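Side-chain contacts in dephospho-CoA kinase (Mycobacterium paratuberculosis, PDB 6N39), which probably uses ATP to phosphorylate the 3'-hydroxyl of dephospho-CoA, the last step of coenzyme A biosynthesis: residues A[121-126]-A[130-135]; A[233-238]-A[292-297]; A[237-242]-A[272-277]; A[251-256]-A[352-357]. All blocks are in the same frame, centred on the assembly; numbering follows the deposited sequence.

Contact 1 of 4, residues A[121-126]-A[130-135]; sequences PLLVES and PLFPLV
L123 divides its two methyl groups between F132 and V135, in a buried apolar contact that draws together two parts of the loop joining strands 115-119 and 135-139. CD2 of L123 lies 4.0 Å from CG1 of V135. V135 CG1 is also 4.2 Å from L123 CD1, so it packs against both prongs of the leucine fork. CD1 has a second neighbour in the phenyl ring, where L123 CD1 meets F132 CE2 at 4.2 Å, approaching the ring obliquely. The L123 and V135 side chains run past each other in opposite directions. Their CA atoms are 9.3 Å apart, and the two side chains bridge this separation together; in L123, CG stands opposite the backbone N (chi1 -176°), carrying the fork toward the second segment. No hydrogen bond crosses the contact. One shell out, the turn bearing L123 is closed by S126, whose OG and backbone N both donate to L122 O, at 2.7 Å and 3.1 Å, from opposite faces of the carbonyl plane. On the other segment, V135 N donates to D178 OD2. The contact belongs to the P-loop kinase part of the chain. L123 also touches T15 on strand 10-16, and its side chain is about 8 Å from that of K22, a predicted ATP-binding residue. V135 opens strand 135-139, which runs parallel between strands 10-16 and 179-182 in the five-stranded sheet, while V124 packs on helix 170-176 and P130 on helix 228-243.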
loop_
_atom_site.group_PDB
_atom_site.type_symbol
_atom_site.label_atom_id
_atom_site.label_comp_id
_atom_site.label_asym_id
_atom_site.label_seq_id
_atom_site.Cartn_x
_atom_site.Cartn_y
_atom_site.Cartn_z
ATOM N N PRO A 121 -11.210 -10.306 8.053
ATOM C CA PRO A 121 -11.654 -11.295 7.057
ATOM C C PRO A 121 -12.324 -10.693 5.827
ATOM O O PRO A 121 -12.269 -11.322 4.763
ATOM C CB PRO A 121 -12.621 -12.190 7.849
ATOM C CG PRO A 121 -13.005 -11.383 9.061
ATOM C CD PRO A 121 -11.812 -10.531 9.378
ATOM N N LEU A 122 -12.942 -9.511 5.920
ATOM C CA LEU A 122 -13.571 -8.874 4.767
ATOM C C LEU A 122 -12.719 -7.739 4.200
ATOM O O LEU A 122 -13.246 -6.805 3.583
ATOM C CB LEU A 122 -14.974 -8.378 5.126
ATOM C CG LEU A 122 -15.958 -9.518 5.410
ATOM C CD1 LEU A 122 -17.360 -9.004 5.744
ATOM C CD2 LEU A 122 -16.014 -10.470 4.229
ATOM N N LEU A 123 -11.399 -7.815 4.388
ATOM C CA LEU A 123 -10.513 -6.754 3.914
ATOM C C LEU A 123 -10.690 -6.506 2.420
ATOM O O LEU A 123 -10.874 -5.365 1.983
ATOM C CB LEU A 123 -9.060 -7.117 4.240
ATOM C CG LEU A 123 -7.934 -6.119 3.934
ATOM C CD1 LEU A 123 -6.768 -6.398 4.853
ATOM C CD2 LEU A 123 -7.452 -6.220 2.499
ATOM N N VAL A 124 -10.643 -7.573 1.622
ATOM C CA VAL A 124 -10.723 -7.430 0.172
ATOM C C VAL A 124 -12.134 -7.033 -0.250
ATOM O O VAL A 124 -12.319 -6.127 -1.073
ATOM C CB VAL A 124 -10.266 -8.729 -0.517
ATOM C CG1 VAL A 124 -10.389 -8.609 -2.019
ATOM C CG2 VAL A 124 -8.825 -9.070 -0.123
ATOM N N GLU A 125 -13.153 -7.679 0.328
ATOM C CA GLU A 125 -14.520 -7.446 -0.126
ATOM C C GLU A 125 -14.969 -6.008 0.097
ATOM O O GLU A 125 -15.844 -5.517 -0.623
ATOM C CB GLU A 125 -15.492 -8.396 0.577
ATOM C CG GLU A 125 -15.364 -9.846 0.154
ATOM C CD GLU A 125 -14.260 -10.613 0.877
ATOM O OE1 GLU A 125 -13.433 -10.005 1.607
ATOM O OE2 GLU A 125 -14.223 -11.851 0.699
ATOM N N SER A 126 -14.417 -5.327 1.098
ATOM C CA SER A 126 -14.893 -3.993 1.436
ATOM C C SER A 126 -13.883 -2.905 1.077
ATOM O O SER A 126 -14.107 -1.734 1.392
ATOM C CB SER A 126 -15.264 -3.933 2.918
ATOM O OG SER A 126 -14.134 -4.236 3.708
ATOM N N PRO A 130 -6.185 -0.183 1.173
ATOM C CA PRO A 130 -5.415 1.075 1.168
ATOM C C PRO A 130 -5.237 1.692 2.550
ATOM O O PRO A 130 -4.406 2.597 2.699
ATOM C CB PRO A 130 -6.246 1.994 0.249
ATOM C CG PRO A 130 -6.985 1.037 -0.644
ATOM C CD PRO A 130 -7.380 -0.064 0.311
ATOM N N LEU A 131 -5.991 1.239 3.553
ATOM C CA LEU A 131 -5.750 1.670 4.921
ATOM C C LEU A 131 -4.405 1.193 5.455
ATOM O O LEU A 131 -3.940 1.729 6.461
ATOM C CB LEU A 131 -6.861 1.158 5.848
ATOM C CG LEU A 131 -8.311 1.492 5.522
ATOM C CD1 LEU A 131 -9.279 0.766 6.481
ATOM C CD2 LEU A 131 -8.538 2.978 5.570
ATOM N N PHE A 132 -3.760 0.210 4.814
ATOM C CA PHE A 132 -2.573 -0.355 5.459
ATOM C C PHE A 132 -1.298 -0.069 4.675
ATOM O O PHE A 132 -1.314 -0.000 3.445
ATOM C CB PHE A 132 -2.703 -1.874 5.634
ATOM C CG PHE A 132 -3.828 -2.277 6.545
ATOM C CD1 PHE A 132 -3.617 -2.420 7.909
ATOM C CD2 PHE A 132 -5.088 -2.481 6.046
ATOM C CE1 PHE A 132 -4.648 -2.766 8.747
ATOM C CE2 PHE A 132 -6.135 -2.831 6.882
ATOM C CZ PHE A 132 -5.906 -2.975 8.233
ATOM N N PRO A 133 -0.168 0.091 5.375
ATOM C CA PRO A 133 1.131 0.193 4.683
ATOM C C PRO A 133 1.574 -1.108 4.018
ATOM O O PRO A 133 2.489 -1.081 3.183
ATOM C CB PRO A 133 2.111 0.596 5.803
ATOM C CG PRO A 133 1.392 0.379 7.092
ATOM C CD PRO A 133 -0.095 0.355 6.822
ATOM N N LEU A 134 0.950 -2.234 4.352
ATOM C CA LEU A 134 1.341 -3.536 3.834
ATOM C C LEU A 134 0.199 -4.512 4.093
ATOM O O LEU A 134 -0.357 -4.531 5.188
ATOM C CB LEU A 134 2.613 -4.027 4.520
ATOM C CG LEU A 134 3.298 -5.273 3.983
ATOM C CD1 LEU A 134 4.040 -4.942 2.700
ATOM C CD2 LEU A 134 4.255 -5.801 5.043
ATOM N N VAL A 135 -0.132 -5.325 3.095
ATOM C CA VAL A 135 -1.205 -6.303 3.201
ATOM C C VAL A 135 -0.654 -7.676 2.823
ATOM O O VAL A 135 -0.024 -7.832 1.765
ATOM C CB VAL A 135 -2.410 -5.922 2.312
ATOM C CG1 VAL A 135 -3.488 -7.002 2.351
ATOM C CG2 VAL A 135 -3.030 -4.574 2.764
#

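Contact 2 of 4, residues A[233-238]-A[292-297]; sequences QRIVNR and AGYPRL
I235 and R238, three residues apart on helix 228-243, face A292 and Y294 at the end of helix 286-291, which is closed by a Schellman motif at G293. The positive phi of this glycine turns the chain out of the helix, and Y294 then points back at helix 228-243. In sequence order, I235 comes first: its CG2 lies 3.7 Å from Y294 OH and approaches the ring obliquely. R238, a turn further on, carries the polar part. Its CG is 4.3 Å from A292 CB, and its CD lies 3.6 Å from A292 O. R238 CD also comes in at the edge of the phenol, 3.8 Å from Y294 CE1. The otherwise extended arginine bends about its CG-CD bond (chi3 -55°), and the buried guanidinium spends its three nitrogens on three partners. NE donates to F132 O and NH2 forms a salt bridge with D178 OD1, both in the kinase part of the chain, so R238 is one of the residues that link the UPF0157 region to it. The third, R238 NH1, donates to Y294 OH at 3.0 Å, with an N-H...O angle of 154° and the oxygen in the guanidinium plane, which is turned 29° from the phenol ring.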
loop_
_atom_site.group_PDB
_atom_site.type_symbol
_atom_site.label_atom_id
_atom_site.label_comp_id
_atom_site.label_asym_id
_atom_site.label_seq_id
_atom_site.Cartn_x
_atom_site.Cartn_y
_atom_site.Cartn_z
ATOM N N GLN A 233 -0.892 0.758 -8.514
ATOM C CA GLN A 233 -2.264 1.067 -8.105
ATOM C C GLN A 233 -2.420 0.901 -6.599
ATOM O O GLN A 233 -3.073 1.725 -5.938
ATOM C CB GLN A 233 -3.272 0.184 -8.846
ATOM C CG GLN A 233 -4.734 0.642 -8.682
ATOM C CD GLN A 233 -4.953 2.073 -9.191
ATOM O OE1 GLN A 233 -4.805 2.346 -10.384
ATOM N NE2 GLN A 233 -5.303 2.987 -8.285
ATOM N N ARG A 234 -1.805 -0.144 -6.028
ATOM C CA ARG A 234 -1.865 -0.281 -4.572
ATOM C C ARG A 234 -1.261 0.939 -3.897
ATOM O O ARG A 234 -1.829 1.472 -2.930
ATOM C CB ARG A 234 -1.154 -1.553 -4.103
ATOM C CG ARG A 234 -1.866 -2.796 -4.550
ATOM C CD ARG A 234 -1.322 -4.021 -3.857
ATOM N NE ARG A 234 -0.035 -4.436 -4.373
ATOM C CZ ARG A 234 0.132 -5.314 -5.359
ATOM N NH1 ARG A 234 -0.915 -5.876 -5.948
ATOM N NH2 ARG A 234 1.353 -5.646 -5.748
ATOM N N ILE A 235 -0.135 1.428 -4.434
ATOM C CA ILE A 235 0.546 2.567 -3.819
ATOM C C ILE A 235 -0.294 3.845 -3.957
ATOM O O ILE A 235 -0.453 4.611 -2.999
ATOM C CB ILE A 235 1.948 2.736 -4.434
ATOM C CG1 ILE A 235 2.828 1.526 -4.098
ATOM C CG2 ILE A 235 2.578 4.049 -3.964
ATOM C CD1 ILE A 235 4.086 1.368 -5.019
ATOM N N VAL A 236 -0.814 4.098 -5.157
ATOM C CA VAL A 236 -1.647 5.270 -5.416
ATOM C C VAL A 236 -2.829 5.302 -4.456
ATOM O O VAL A 236 -3.124 6.340 -3.854
ATOM C CB VAL A 236 -2.125 5.283 -6.883
ATOM C CG1 VAL A 236 -3.291 6.284 -7.063
ATOM C CG2 VAL A 236 -0.963 5.619 -7.840
ATOM N N ASN A 237 -3.524 4.165 -4.299
ATOM C CA ASN A 237 -4.670 4.127 -3.393
ATOM C C ASN A 237 -4.241 4.419 -1.962
ATOM O O ASN A 237 -4.896 5.193 -1.246
ATOM C CB ASN A 237 -5.367 2.762 -3.467
ATOM C CG ASN A 237 -6.105 2.549 -4.777
ATOM O OD1 ASN A 237 -6.325 3.490 -5.541
ATOM N ND2 ASN A 237 -6.502 1.302 -5.040
ATOM N N ARG A 238 -3.144 3.779 -1.523
ATOM C CA ARG A 238 -2.642 3.970 -0.163
ATOM C C ARG A 238 -2.306 5.436 0.106
ATOM O O ARG A 238 -2.604 5.973 1.185
ATOM C CB ARG A 238 -1.406 3.082 0.047
ATOM C CG ARG A 238 -0.696 3.268 1.384
ATOM C CD ARG A 238 0.585 2.371 1.490
ATOM N NE ARG A 238 0.269 0.960 1.241
ATOM C CZ ARG A 238 0.937 0.161 0.407
ATOM N NH1 ARG A 238 2.033 0.598 -0.232
ATOM N NH2 ARG A 238 0.520 -1.092 0.236
ATOM N N ALA A 292 1.961 5.707 6.857
ATOM C CA ALA A 292 1.635 4.846 5.725
ATOM C C ALA A 292 2.850 4.131 5.142
ATOM O O ALA A 292 2.686 3.371 4.181
ATOM C CB ALA A 292 0.939 5.649 4.623
ATOM N N GLY A 293 4.049 4.352 5.683
ATOM C CA GLY A 293 5.227 3.604 5.285
ATOM C C GLY A 293 6.329 4.380 4.573
ATOM O O GLY A 293 7.255 3.750 4.044
ATOM N N TYR A 294 6.292 5.715 4.578
ATOM C CA TYR A 294 7.145 6.527 3.702
ATOM C C TYR A 294 7.824 7.652 4.478
ATOM O O TYR A 294 7.267 8.752 4.602
ATOM C CB TYR A 294 6.322 7.111 2.547
ATOM C CG TYR A 294 5.570 6.072 1.734
ATOM C CD1 TYR A 294 4.287 5.650 2.111
ATOM C CD2 TYR A 294 6.132 5.535 0.577
ATOM C CE1 TYR A 294 3.604 4.686 1.378
ATOM C CE2 TYR A 294 5.458 4.594 -0.173
ATOM C CZ TYR A 294 4.197 4.165 0.227
ATOM O OH TYR A 294 3.559 3.201 -0.523
ATOM N N PRO A 295 9.022 7.417 5.021
ATOM C CA PRO A 295 9.771 8.517 5.641
ATOM C C PRO A 295 10.125 9.584 4.611
ATOM O O PRO A 295 10.286 9.307 3.418
ATOM C CB PRO A 295 11.042 7.835 6.190
ATOM C CG PRO A 295 10.639 6.369 6.381
ATOM C CD PRO A 295 9.662 6.104 5.235
ATOM N N ARG A 296 10.307 10.809 5.102
ATOM C CA ARG A 296 10.739 11.913 4.251
ATOM C C ARG A 296 12.263 11.963 4.126
ATOM O O ARG A 296 12.988 11.678 5.081
ATOM C CB ARG A 296 10.234 13.242 4.805
ATOM C CG ARG A 296 10.643 14.447 3.919
ATOM C CD ARG A 296 9.656 15.588 4.047
ATOM N NE ARG A 296 10.003 16.478 5.155
ATOM C CZ ARG A 296 9.326 17.589 5.455
ATOM N NH1 ARG A 296 8.242 17.936 4.727
ATOM N NH2 ARG A 296 9.733 18.342 6.479
ATOM N N LEU A 297 12.753 12.314 2.933
ATOM C CA LEU A 297 14.163 12.666 2.752
ATOM C C LEU A 297 14.298 14.147 3.076
ATOM O O LEU A 297 13.887 15.008 2.289
ATOM C CB LEU A 297 14.638 12.352 1.335
ATOM C CG LEU A 297 14.588 10.834 1.112
ATOM C CD1 LEU A 297 14.518 10.470 -0.345
ATOM C CD2 LEU A 297 15.811 10.196 1.760
#

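Contact 3 of 4, residues A[237-242]-A[272-277]; sequences NRLKTA and IQITVE
L239 of helix 228-243 and I274 of strand 270-276 have the closest CA atoms across this contact, 8.0 Å apart, a spacing at which helix and strand meet through side chains alone. The strand alternates: I272 and I274 direct their side chains at the helix, while Q273 between them points to the other face of the sheet. L239 answers both isoleucines. Its CD1 methyl presses on the branch point of I272, 3.6 Å from CG2 and 4.0 Å from CB, the two side chains meeting at a slant. The branch that takes this contact, CG2, lies opposite I272's own backbone N. Nearer the helix backbone, the delta methyl of I274 comes up to L239 itself, CD1 lying 4.2 Å from L239 CB. An extended side chain (chi2 173°) carries that methyl outward from the strand. No hydrogen bond crosses between the segments, and all three residues are buried, so this is hydrocarbon packing in the core of the UPF0157 region, away from the predicted ATP site. L239 CD2, the other prong of the fork, packs against Y294. On the far side of the strand the amide of Q273 is held at both ends, OE1 by R344 NH1 and NE2 by Q351 O. Strand 270-276 lies inside the mixed sheet, antiparallel to the edge strand 249-253 and parallel to strand 339-345. Helix 228-243 packs across one face of these strands, where L239 and I274 both touch V341, I272 touches V250, and K240 lies against V250 on the edge strand.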
loop_
_atom_site.group_PDB
_atom_site.type_symbol
_atom_site.label_atom_id
_atom_site.label_comp_id
_atom_site.label_asym_id
_atom_site.label_seq_id
_atom_site.Cartn_x
_atom_site.Cartn_y
_atom_site.Cartn_z
ATOM N N ASN A 237 -3.524 4.165 -4.299
ATOM C CA ASN A 237 -4.670 4.127 -3.393
ATOM C C ASN A 237 -4.241 4.419 -1.962
ATOM O O ASN A 237 -4.896 5.193 -1.246
ATOM C CB ASN A 237 -5.367 2.762 -3.467
ATOM C CG ASN A 237 -6.105 2.549 -4.777
ATOM O OD1 ASN A 237 -6.325 3.490 -5.541
ATOM N ND2 ASN A 237 -6.502 1.302 -5.040
ATOM N N ARG A 238 -3.144 3.779 -1.523
ATOM C CA ARG A 238 -2.642 3.970 -0.163
ATOM C C ARG A 238 -2.306 5.436 0.106
ATOM O O ARG A 238 -2.604 5.973 1.185
ATOM C CB ARG A 238 -1.406 3.082 0.047
ATOM C CG ARG A 238 -0.696 3.268 1.384
ATOM C CD ARG A 238 0.585 2.371 1.490
ATOM N NE ARG A 238 0.269 0.960 1.241
ATOM C CZ ARG A 238 0.937 0.161 0.407
ATOM N NH1 ARG A 238 2.033 0.598 -0.232
ATOM N NH2 ARG A 238 0.520 -1.092 0.236
ATOM N N LEU A 239 -1.709 6.103 -0.871
ATOM C CA LEU A 239 -1.309 7.490 -0.683
ATOM C C LEU A 239 -2.514 8.432 -0.750
ATOM O O LEU A 239 -2.560 9.424 -0.016
ATOM C CB LEU A 239 -0.252 7.884 -1.722
ATOM C CG LEU A 239 1.120 7.182 -1.668
ATOM C CD1 LEU A 239 1.992 7.530 -2.912
ATOM C CD2 LEU A 239 1.862 7.553 -0.407
ATOM N N LYS A 240 -3.505 8.137 -1.598
ATOM C CA LYS A 240 -4.739 8.930 -1.584
ATOM C C LYS A 240 -5.393 8.881 -0.207
ATOM O O LYS A 240 -5.757 9.922 0.375
ATOM C CB LYS A 240 -5.707 8.418 -2.663
ATOM C CG LYS A 240 -5.310 8.840 -4.092
ATOM C CD LYS A 240 -6.234 8.219 -5.148
ATOM C CE LYS A 240 -7.686 8.730 -5.071
ATOM N NZ LYS A 240 -7.856 10.135 -5.497
ATOM N N THR A 241 -5.515 7.669 0.345
ATOM C CA THR A 241 -6.116 7.519 1.662
ATOM C C THR A 241 -5.304 8.246 2.722
ATOM O O THR A 241 -5.872 8.929 3.582
ATOM C CB THR A 241 -6.254 6.033 2.014
ATOM O OG1 THR A 241 -7.201 5.443 1.114
ATOM C CG2 THR A 241 -6.760 5.859 3.453
ATOM N N ALA A 242 -3.972 8.132 2.664
ATOM C CA ALA A 242 -3.136 8.771 3.675
ATOM C C ALA A 242 -3.173 10.296 3.574
ATOM O O ALA A 242 -3.054 10.988 4.588
ATOM C CB ALA A 242 -1.689 8.267 3.562
ATOM N N ILE A 272 5.955 7.953 -7.816
ATOM C CA ILE A 272 4.607 8.480 -7.656
ATOM C C ILE A 272 4.702 9.982 -7.431
ATOM O O ILE A 272 5.588 10.444 -6.712
ATOM C CB ILE A 272 3.891 7.848 -6.444
ATOM C CG1 ILE A 272 3.926 6.319 -6.508
ATOM C CG2 ILE A 272 2.464 8.399 -6.356
ATOM C CD1 ILE A 272 3.158 5.732 -7.722
ATOM N N GLN A 273 3.776 10.750 -8.001
ATOM C CA GLN A 273 3.676 12.165 -7.667
ATOM C C GLN A 273 2.349 12.435 -6.970
ATOM O O GLN A 273 1.287 12.100 -7.501
ATOM C CB GLN A 273 3.798 13.046 -8.918
ATOM C CG GLN A 273 3.660 14.534 -8.586
ATOM C CD GLN A 273 3.875 15.423 -9.785
ATOM O OE1 GLN A 273 4.963 15.983 -9.964
ATOM N NE2 GLN A 273 2.833 15.570 -10.624
ATOM N N ILE A 274 2.416 13.050 -5.792
ATOM C CA ILE A 274 1.262 13.660 -5.142
ATOM C C ILE A 274 1.275 15.146 -5.474
ATOM O O ILE A 274 2.254 15.851 -5.161
ATOM C CB ILE A 274 1.302 13.449 -3.620
ATOM C CG1 ILE A 274 1.373 11.953 -3.267
ATOM C CG2 ILE A 274 0.098 14.123 -2.968
ATOM C CD1 ILE A 274 1.583 11.709 -1.760
ATOM N N THR A 275 0.199 15.628 -6.102
ATOM C CA THR A 275 0.031 17.048 -6.369
ATOM C C THR A 275 -0.704 17.693 -5.200
ATOM O O THR A 275 -1.776 17.222 -4.811
ATOM C CB THR A 275 -0.746 17.268 -7.678
ATOM O OG1 THR A 275 0.022 16.781 -8.787
ATOM C CG2 THR A 275 -1.010 18.738 -7.896
ATOM N N VAL A 276 -0.123 18.754 -4.631
ATOM C CA VAL A 276 -0.724 19.467 -3.505
ATOM C C VAL A 276 -0.934 20.916 -3.910
ATOM O O VAL A 276 -0.493 21.358 -4.970
ATOM C CB VAL A 276 0.126 19.384 -2.215
ATOM C CG1 VAL A 276 0.269 17.925 -1.766
ATOM C CG2 VAL A 276 1.523 20.015 -2.441
ATOM N N GLU A 277 -1.609 21.669 -3.041
ATOM C CA GLU A 277 -1.901 23.049 -3.401
ATOM C C GLU A 277 -0.813 24.028 -2.971
ATOM O O GLU A 277 -0.795 25.151 -3.484
ATOM C CB GLU A 277 -3.251 23.476 -2.823
ATOM C CG GLU A 277 -3.206 24.051 -1.442
ATOM C CD GLU A 277 -4.583 24.460 -0.943
ATOM O OE1 GLU A 277 -4.797 24.440 0.290
ATOM O OE2 GLU A 277 -5.449 24.793 -1.786
#

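Contact 4 of 4, residues A[251-256]-A[352-357]; sequences DHVGST and QFALLF. With ACT (acetate ion), chain C.
D251 and V253, alternate residues of an edge strand, pack on L355 and A354 of helix 349-363; the short strand and helix axes pass 8.4 Å apart at 68°. The tight part centres on one methyl, CD2 of L355. L355 CD2 sits 3.6 Å from CG of D251, whose side chain crosses the leucine at about a right angle, and 4.1 Å from CG1 of V253. V253 CG1 also rests 3.7 Å from A354 O, near the backbone of the helix. It reaches there because CG1 stands opposite the carbonyl carbon of V253 (chi1 -61°). The polar end of D251 is held by a salt bridge from OD1 to R249 NH2. From G254 on, direct packing gives way to bridging groups. A water accepts from G254 N at 2.9 Å and donates to A354 O at 2.7 Å, coupling G254 to the helix. Further along, at S255, an acetate, probably from the crystallisation liquor, takes S255 N on OXT (3.0 Å) and S255 OG on O (2.7 Å). Its O lies at the edge of the F357 ring, and Y371 OH adds another hydrogen bond, while K375 NZ bonds to S255 OG. Strand 249-253 pairs antiparallel with strand 270-276, whose Q273 touches both A354 and L355. Helix 349-363 thus covers one face of the mixed sheet, and H252, pointing the other way, meets A232 of helix 228-243.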
loop_
_atom_site.group_PDB
_atom_site.type_symbol
_atom_site.label_atom_id
_atom_site.label_comp_id
_atom_site.label_asym_id
_atom_site.label_seq_id
_atom_site.Cartn_x
_atom_site.Cartn_y
_atom_site.Cartn_z
ATOM N N ASP A 251 -0.405 10.276 -9.005
ATOM C CA ASP A 251 -0.152 9.715 -10.332
ATOM C C ASP A 251 1.107 8.862 -10.341
ATOM O O ASP A 251 2.126 9.235 -9.756
ATOM C CB ASP A 251 0.004 10.812 -11.392
ATOM C CG ASP A 251 -1.245 11.662 -11.551
ATOM O OD1 ASP A 251 -2.090 11.319 -12.408
ATOM O OD2 ASP A 251 -1.380 12.678 -10.825
ATOM N N HIS A 252 1.042 7.745 -11.057
ATOM C CA HIS A 252 2.208 6.920 -11.354
ATOM C C HIS A 252 3.009 7.607 -12.460
ATOM O O HIS A 252 2.466 7.894 -13.528
ATOM C CB HIS A 252 1.719 5.534 -11.780
ATOM C CG HIS A 252 2.802 4.526 -12.039
ATOM N ND1 HIS A 252 2.569 3.372 -12.759
ATOM C CD2 HIS A 252 4.108 4.486 -11.685
ATOM C CE1 HIS A 252 3.681 2.661 -12.827
ATOM N NE2 HIS A 252 4.631 3.314 -12.185
ATOM N N VAL A 253 4.278 7.921 -12.205
ATOM C CA VAL A 253 5.091 8.659 -13.163
ATOM C C VAL A 253 6.418 7.930 -13.362
ATOM O O VAL A 253 6.683 6.899 -12.747
ATOM C CB VAL A 253 5.326 10.117 -12.717
ATOM C CG1 VAL A 253 3.985 10.859 -12.611
ATOM C CG2 VAL A 253 6.054 10.137 -11.359
ATOM N N GLY A 254 7.262 8.492 -14.219
ATOM C CA GLY A 254 8.590 7.945 -14.395
ATOM C C GLY A 254 8.603 6.712 -15.280
ATOM O O GLY A 254 7.608 6.333 -15.911
ATOM N N SER A 255 9.773 6.065 -15.313
ATOM C CA SER A 255 10.003 4.990 -16.280
ATOM C C SER A 255 9.113 3.776 -16.041
ATOM O O SER A 255 8.758 3.084 -17.004
ATOM C CB SER A 255 11.464 4.543 -16.255
ATOM O OG SER A 255 12.271 5.386 -17.047
ATOM N N THR A 256 8.766 3.474 -14.780
ATOM C CA THR A 256 7.911 2.310 -14.561
ATOM C C THR A 256 6.468 2.561 -14.971
ATOM O O THR A 256 5.697 1.603 -15.019
ATOM C CB THR A 256 7.939 1.817 -13.097
ATOM O OG1 THR A 256 7.347 2.783 -12.230
ATOM C CG2 THR A 256 9.371 1.512 -12.627
ATOM N N GLN A 352 4.189 19.753 -13.516
ATOM C CA GLN A 352 3.687 19.544 -14.874
ATOM C C GLN A 352 4.580 18.578 -15.643
ATOM O O GLN A 352 4.089 17.667 -16.321
ATOM C CB GLN A 352 3.597 20.892 -15.586
ATOM C CG GLN A 352 2.671 21.871 -14.871
ATOM C CD GLN A 352 1.269 21.780 -15.398
ATOM O OE1 GLN A 352 1.036 22.056 -16.572
ATOM N NE2 GLN A 352 0.317 21.370 -14.544
ATOM N N PHE A 353 5.898 18.747 -15.513
ATOM C CA PHE A 353 6.840 17.942 -16.278
ATOM C C PHE A 353 6.759 16.465 -15.905
ATOM O O PHE A 353 6.916 15.602 -16.776
ATOM C CB PHE A 353 8.268 18.470 -16.073
ATOM C CG PHE A 353 9.282 17.772 -16.926
ATOM C CD1 PHE A 353 9.055 17.615 -18.300
ATOM C CD2 PHE A 353 10.452 17.263 -16.368
ATOM C CE1 PHE A 353 9.979 16.964 -19.102
ATOM C CE2 PHE A 353 11.394 16.630 -17.169
ATOM C CZ PHE A 353 11.158 16.474 -18.541
ATOM N N ALA A 354 6.530 16.143 -14.623
ATOM C CA ALA A 354 6.456 14.727 -14.246
ATOM C C ALA A 354 5.329 14.003 -14.990
ATOM O O ALA A 354 5.473 12.830 -15.375
ATOM C CB ALA A 354 6.279 14.585 -12.727
ATOM N N LEU A 355 4.199 14.683 -15.203
ATOM C CA LEU A 355 3.085 14.097 -15.955
ATOM C C LEU A 355 3.367 14.099 -17.463
ATOM O O LEU A 355 3.110 13.100 -18.183
ATOM C CB LEU A 355 1.804 14.884 -15.632
ATOM C CG LEU A 355 1.379 14.950 -14.149
ATOM C CD1 LEU A 355 0.194 15.868 -13.945
ATOM C CD2 LEU A 355 1.029 13.559 -13.590
ATOM N N LEU A 356 3.924 15.218 -17.944
ATOM C CA LEU A 356 4.201 15.355 -19.370
ATOM C C LEU A 356 5.199 14.300 -19.842
ATOM O O LEU A 356 5.068 13.772 -20.943
ATOM C CB LEU A 356 4.734 16.762 -19.665
ATOM C CG LEU A 356 5.301 17.002 -21.073
ATOM C CD1 LEU A 356 4.239 16.735 -22.150
ATOM C CD2 LEU A 356 5.881 18.435 -21.252
ATOM N N PHE A 357 6.230 14.029 -19.042
ATOM C CA PHE A 357 7.306 13.125 -19.452
ATOM C C PHE A 357 6.757 11.752 -19.800
ATOM O O PHE A 357 7.113 11.167 -20.836
ATOM C CB PHE A 357 8.337 13.061 -18.311
ATOM C CG PHE A 357 9.614 12.319 -18.631
ATOM C CD1 PHE A 357 10.568 12.861 -19.472
ATOM C CD2 PHE A 357 9.878 11.102 -18.028
ATOM C CE1 PHE A 357 11.752 12.185 -19.737
ATOM C CE2 PHE A 357 11.060 10.432 -18.270
ATOM C CZ PHE A 357 11.997 10.975 -19.131
HETATM C C ACT C . 12.326 8.237 -14.737
HETATM O O ACT C . 12.655 7.729 -15.848
HETATM O OXT ACT C . 11.777 7.669 -13.758
HETATM C CH3 ACT C . 12.661 9.777 -14.530
HETATM O O HOH W 1 7.600 11.145 -15.267
#

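Contact 1 lies in the kinase part and contacts 2, 3 and 4 in the UPF0157 region, reported to be involved in proper folding of the full-length enzyme. Contacts 1 and 2, with centres 15 Å apart, join across the boundary: P133 CB packs 3.3 Å from A292 O, and P130 CG 3.7 Å from N237 CB. Contacts 2 and 3 share helix 228-243, their centres 8 Å apart, with I235 CG2 3.7 Å from I272 CG1. Contact 4 adjoins contact 3 through the sheet, Q273 N lying 2.8 Å from D251 O. Contact 1 is near the predicted ATP site; contact 4, its centre about 27 Å from that of contact 1, holds the acetate, away from the predicted site.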